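Side-chain contacts in 5-ketofructose reductase (Gluconobacter sp., PDB 7COK), which reduces 5-ketofructose, probably to fructose and with a nicotinamide cofactor as in its shikimate dehydrogenase relatives: residues I82-S85 / A86-I89; G111-A114 / S115-V119. All blocks are in the same frame, centred on the assembly; numbering follows the deposited sequence.

Contact 1: residues I82-S85 / A86-I89; sequences IAES and ARLI
Ala83 O and Arg87 N begin a local contact in the first turn of helix 84-89, in the substrate-binding domain of a shikimate dehydrogenase-type fold. Ala83 holds the N-cap position, just after strand 81-82. Its O accepts from Arg87 N at 2.8 Å. One side chain from the strand joins this turn. Ile82 CG2, anti to its own backbone N, reaches the turn and lies 3.8 Å from Ala86 CB and 3.5 Å from Arg87 N. Glu84 and Arg87 are exposed, and their side chains cross at an angle. Their charged ends do not touch: Glu84 OE2 and Arg87 NH1 are 5.2 Å apart, so any attraction is probably modest. Ser85 is buried, and its OG is hydrogen-bonded to Glu142 of helix 134-145. Ile89 also meets that helix, touching Ala138 and Val141. With an alanine at Ile89, the loss of CG1, CG2 and CD1 would probably open a gap toward Ala138 and Val141 and leave Ser85 O less covered. Ile89 N reaches Ser85 O at 2.8 Å in a nearly straight bond, with an N-H...O angle of 168°. Beside it the Ile89 side chain folds back over the same oxygen, with CG1 3.2 Å from Ser85 O and CD1 3.4 Å.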
ATOM      1  N   ILE A  82      -2.821  -1.266  24.534  1.00 15.69           N
ATOM      2  CA  ILE A  82      -1.775  -2.287  24.546  1.00 17.03           C
ATOM      3  C   ILE A  82      -2.347  -3.540  25.210  1.00 16.05           C
ATOM      4  O   ILE A  82      -2.759  -3.492  26.371  1.00 17.40           O
ATOM      5  CB  ILE A  82      -0.527  -1.786  25.325  1.00 18.27           C
ATOM      6  CG1 ILE A  82      -0.038  -0.438  24.777  1.00 20.04           C
ATOM      7  CG2 ILE A  82       0.596  -2.821  25.320  1.00 19.52           C
ATOM      8  CD1 ILE A  82       0.496  -0.487  23.368  1.00 21.83           C
ATOM      9  N   ALA A  83      -2.360  -4.648  24.467  1.00 15.54           N
ATOM     10  CA  ALA A  83      -2.827  -5.942  24.967  1.00 15.91           C
ATOM     11  C   ALA A  83      -1.920  -6.489  26.069  1.00 16.54           C
ATOM     12  O   ALA A  83      -0.781  -6.052  26.208  1.00 17.21           O
ATOM     13  CB  ALA A  83      -2.927  -6.938  23.821  1.00 16.32           C
ATOM     14  N   GLU A  84      -2.447  -7.465  26.825  1.00 17.03           N
ATOM     15  CA  GLU A  84      -1.788  -7.984  28.014  1.00 17.73           C
ATOM     16  C   GLU A  84      -0.359  -8.454  27.774  1.00 16.79           C
ATOM     17  O   GLU A  84       0.554  -7.975  28.432  1.00 17.59           O
ATOM     18  CB  GLU A  84      -2.605  -9.087  28.673  1.00 20.26           C
ATOM     19  CG  GLU A  84      -2.010  -9.545  29.997  1.00 22.04           C
ATOM     20  CD  GLU A  84      -2.674 -10.773  30.586  1.00 25.57           C
ATOM     21  OE1 GLU A  84      -3.506 -11.416  29.908  1.00 26.54           O
ATOM     22  OE2 GLU A  84      -2.341 -11.096  31.745  1.00 26.91           O
ATOM     23  N   SER A  85      -0.158  -9.378  26.837  1.00 15.76           N
ATOM     24  CA  SER A  85       1.185  -9.918  26.647  1.00 14.87           C
ATOM     25  C   SER A  85       2.159  -8.868  26.124  1.00 14.38           C
ATOM     26  O   SER A  85       3.292  -8.823  26.568  1.00 14.73           O
ATOM     27  CB  SER A  85       1.164 -11.185  25.802  1.00 15.28           C
ATOM     28  OG  SER A  85       1.050 -10.908  24.419  1.00 16.86           O
ATOM     29  N   ALA A  86       1.680  -7.988  25.235  1.00 13.46           N
ATOM     30  CA  ALA A  86       2.479  -6.848  24.767  1.00 13.15           C
ATOM     31  C   ALA A  86       2.868  -5.935  25.902  1.00 14.05           C
ATOM     32  O   ALA A  86       3.984  -5.462  25.913  1.00 14.24           O
ATOM     33  CB  ALA A  86       1.706  -6.059  23.727  1.00 13.32           C
ATOM     34  N   ARG A  87       1.959  -5.712  26.860  1.00 14.30           N
ATOM     35  CA  ARG A  87       2.267  -4.902  28.051  1.00 16.35           C
ATOM     36  C   ARG A  87       3.415  -5.512  28.847  1.00 16.26           C
ATOM     37  O   ARG A  87       4.355  -4.818  29.218  1.00 17.04           O
ATOM     38  CB  ARG A  87       1.031  -4.712  28.949  1.00 19.60           C
ATOM     39  CG  ARG A  87       1.278  -3.736  30.101  1.00 21.91           C
ATOM     40  CD  ARG A  87       0.107  -3.635  31.065  1.00 25.09           C
ATOM     41  NE  ARG A  87       0.489  -4.183  32.372  1.00 31.05           N
ATOM     42  CZ  ARG A  87       0.382  -5.457  32.740  1.00 32.41           C
ATOM     43  NH1 ARG A  87      -0.109  -6.374  31.912  1.00 37.44           N
ATOM     44  NH2 ARG A  87       0.775  -5.818  33.953  1.00 33.32           N
ATOM     45  N   LEU A  88       3.340  -6.814  29.095  1.00 15.14           N
ATOM     46  CA  LEU A  88       4.379  -7.472  29.867  1.00 15.98           C
ATOM     47  C   LEU A  88       5.706  -7.567  29.119  1.00 14.74           C
ATOM     48  O   LEU A  88       6.770  -7.358  29.701  1.00 16.13           O
ATOM     49  CB  LEU A  88       3.938  -8.870  30.284  1.00 17.00           C
ATOM     50  CG  LEU A  88       2.891  -9.070  31.392  1.00 19.47           C
ATOM     51  CD1 LEU A  88       2.922  -7.982  32.456  1.00 20.65           C
ATOM     52  CD2 LEU A  88       1.507  -9.247  30.840  1.00 22.75           C
ATOM     53  N   ILE A  89       5.638  -7.921  27.831  1.00 13.68           N
ATOM     54  CA  ILE A  89       6.839  -8.002  26.993  1.00 13.21           C
ATOM     55  C   ILE A  89       7.479  -6.625  26.820  1.00 13.17           C
ATOM     56  O   ILE A  89       8.702  -6.494  26.821  1.00 14.31           O
ATOM     57  CB  ILE A  89       6.528  -8.662  25.638  1.00 12.76           C
ATOM     58  CG1 ILE A  89       6.114 -10.116  25.847  1.00 12.43           C
ATOM     59  CG2 ILE A  89       7.753  -8.629  24.722  1.00 12.91           C
ATOM     60  CD1 ILE A  89       5.406 -10.742  24.665  1.00 12.94           C
TER

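Contact 2: residues G111-A114 / S115-V119; sequences GFLA and SLKTV
Gly111 O accepts from Ser115 N at 3.0 Å, an i to i+4 bond in helix 110-117. The bond is nearly straight at the hydrogen (168°). Ser115 OG has a weak hydrogen bond to Asn254 of helix 248-264.

Phe112 comes next, and its O takes Leu116 N at 2.8 Å. The two side chains lie side by side and point the same way. Leu116 CB sits over one face of the Phe112 ring, displaced toward the rim, while Leu116 CD2 meets the ring atom CZ of Phe112 at 4.2 Å. Both side chains are buried. They touch Leu143 of helix 134-145, and strand 221-224 meets them through Ala223 and Val221.

Leu113 O receives Lys117 N at 2.9 Å. The Lys117 chain is extended and crosses the Leu113 side chain at a slant, with its CE 4.1 Å from Leu113 CG. Here the lysine packs through its methylenes. Leu113 CD1 also lies 4.4 Å from Leu116 CD2, and both leucines touch Pro122.

Ala114 O makes a weak hydrogen bond with Thr118 N at 3.5 Å. Thr118 OG1 sits between its own backbone N and carbonyl carbon (chi1 65°), and it donates to Ser115 O at 2.6 Å, in the carbonyl plane. Thr118 N donates to that oxygen too.

The chemistry thus differs along the segment. Phe112 and Leu116 form a buried apolar pair, exposed Lys117 lays its carbon chain against Leu113, and Ser115 O is gripped by two donors of Thr118, one from the backbone and one from the hydroxyl.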
ATOM      1  N   GLY A 111       3.053 -17.483  17.661  1.00 13.03           N
ATOM      2  CA  GLY A 111       3.264 -18.463  16.584  1.00 13.59           C
ATOM      3  C   GLY A 111       3.733 -19.771  17.190  1.00 13.89           C
ATOM      4  O   GLY A 111       3.233 -20.833  16.855  1.00 13.52           O
ATOM      5  N   PHE A 112       4.681 -19.680  18.110  1.00 13.91           N
ATOM      6  CA  PHE A 112       5.186 -20.853  18.808  1.00 13.34           C
ATOM      7  C   PHE A 112       4.076 -21.536  19.612  1.00 13.69           C
ATOM      8  O   PHE A 112       3.932 -22.762  19.539  1.00 13.86           O
ATOM      9  CB  PHE A 112       6.362 -20.493  19.742  1.00 14.47           C
ATOM     10  CG  PHE A 112       6.586 -21.522  20.801  1.00 14.38           C
ATOM     11  CD1 PHE A 112       7.190 -22.744  20.477  1.00 15.15           C
ATOM     12  CD2 PHE A 112       6.085 -21.336  22.096  1.00 15.31           C
ATOM     13  CE1 PHE A 112       7.358 -23.734  21.446  1.00 15.46           C
ATOM     14  CE2 PHE A 112       6.222 -22.323  23.055  1.00 16.75           C
ATOM     15  CZ  PHE A 112       6.848 -23.521  22.738  1.00 16.34           C
ATOM     16  N   LEU A 113       3.326 -20.761  20.394  1.00 13.35           N
ATOM     17  CA  LEU A 113       2.229 -21.293  21.177  1.00 13.98           C
ATOM     18  C   LEU A 113       1.193 -22.018  20.326  1.00 13.49           C
ATOM     19  O   LEU A 113       0.771 -23.114  20.690  1.00 14.55           O
ATOM     20  CB  LEU A 113       1.631 -20.222  22.084  1.00 15.57           C
ATOM     21  CG  LEU A 113       0.768 -20.678  23.240  1.00 18.02           C
ATOM     22  CD1 LEU A 113       1.632 -21.363  24.303  1.00 19.17           C
ATOM     23  CD2 LEU A 113      -0.006 -19.523  23.870  1.00 17.17           C
ATOM     24  N   ALA A 114       0.825 -21.454  19.170  1.00 13.74           N
ATOM     25  CA  ALA A 114      -0.090 -22.150  18.259  1.00 13.95           C
ATOM     26  C   ALA A 114       0.518 -23.455  17.752  1.00 13.87           C
ATOM     27  O   ALA A 114      -0.151 -24.484  17.734  1.00 14.42           O
ATOM     28  CB  ALA A 114      -0.483 -21.257  17.098  1.00 13.63           C
ATOM     29  N   SER A 115       1.790 -23.442  17.355  1.00 13.80           N
ATOM     30  CA  SER A 115       2.455 -24.692  16.967  1.00 13.46           C
ATOM     31  C   SER A 115       2.434 -25.723  18.106  1.00 13.84           C
ATOM     32  O   SER A 115       2.126 -26.904  17.884  1.00 15.23           O
ATOM     33  CB  SER A 115       3.893 -24.424  16.541  1.00 13.77           C
ATOM     34  OG  SER A 115       3.944 -23.728  15.281  1.00 13.80           O
ATOM     35  N   LEU A 116       2.747 -25.260  19.325  1.00 14.19           N
ATOM     36  CA  LEU A 116       2.778 -26.127  20.517  1.00 14.87           C
ATOM     37  C   LEU A 116       1.428 -26.808  20.730  1.00 15.89           C
ATOM     38  O   LEU A 116       1.366 -28.026  20.945  1.00 15.57           O
ATOM     39  CB  LEU A 116       3.179 -25.336  21.776  1.00 15.21           C
ATOM     40  CG  LEU A 116       3.364 -26.229  23.017  1.00 15.04           C
ATOM     41  CD1 LEU A 116       4.526 -27.202  22.860  1.00 15.81           C
ATOM     42  CD2 LEU A 116       3.483 -25.396  24.283  1.00 15.82           C
ATOM     43  N   LYS A 117       0.361 -26.019  20.636  1.00 16.36           N
ATOM     44  CA  LYS A 117      -0.995 -26.494  20.887  1.00 17.07           C
ATOM     45  C   LYS A 117      -1.453 -27.604  19.933  1.00 17.72           C
ATOM     46  O   LYS A 117      -2.375 -28.365  20.272  1.00 18.72           O
ATOM     47  CB  LYS A 117      -1.968 -25.323  20.916  1.00 17.47           C
ATOM     48  CG  LYS A 117      -1.878 -24.557  22.232  1.00 19.55           C
ATOM     49  CD  LYS A 117      -2.699 -23.285  22.255  1.00 22.32           C
ATOM     50  CE  LYS A 117      -2.795 -22.718  23.656  1.00 25.64           C
ATOM     51  NZ  LYS A 117      -3.769 -21.592  23.712  1.00 27.78           N
ATOM     52  N   THR A 118      -0.798 -27.736  18.776  1.00 18.16           N
ATOM     53  CA  THR A 118      -1.077 -28.885  17.887  1.00 19.78           C
ATOM     54  C   THR A 118      -0.608 -30.214  18.470  1.00 19.88           C
ATOM     55  O   THR A 118      -1.031 -31.281  17.998  1.00 20.35           O
ATOM     56  CB  THR A 118      -0.488 -28.742  16.456  1.00 19.71           C
ATOM     57  OG1 THR A 118       0.934 -28.736  16.512  1.00 21.27           O
ATOM     58  CG2 THR A 118      -0.977 -27.469  15.768  1.00 19.97           C
ATOM     59  N   VAL A 119       0.295 -30.174  19.447  1.00 19.48           N
ATOM     60  CA  VAL A 119       0.842 -31.428  19.995  1.00 20.42           C
ATOM     61  C   VAL A 119       0.531 -31.662  21.473  1.00 21.44           C
ATOM     62  O   VAL A 119       0.416 -32.812  21.899  1.00 22.96           O
ATOM     63  CB  VAL A 119       2.349 -31.619  19.680  1.00 21.23           C
ATOM     64  CG1 VAL A 119       2.570 -31.696  18.169  1.00 21.20           C
ATOM     65  CG2 VAL A 119       3.208 -30.518  20.289  1.00 20.81           C
TER

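How the contacts relate
Contact 1 comes first along the chain and contact 2 follows in series. Their centres are 19 Å apart and their nearest atoms about 9 Å, so they do not touch. Contact 1 sits on helix 84-89, in the substrate-binding half. Contact 2 sits on helix 110-117, after strands 94-98 and 101-105 of the mixed sheet and before strand 126-130 of the parallel sheet. Both helices pack on helix 134-145, which follows strand 126-130 in the Rossmann-type half, and they meet it through different residues. Helix 134-145, in the probable nucleotide-binding half, thus touches both helix 84-89 of the substrate-binding half and helix 110-117, which lies in the chain between the strands of the two sheets.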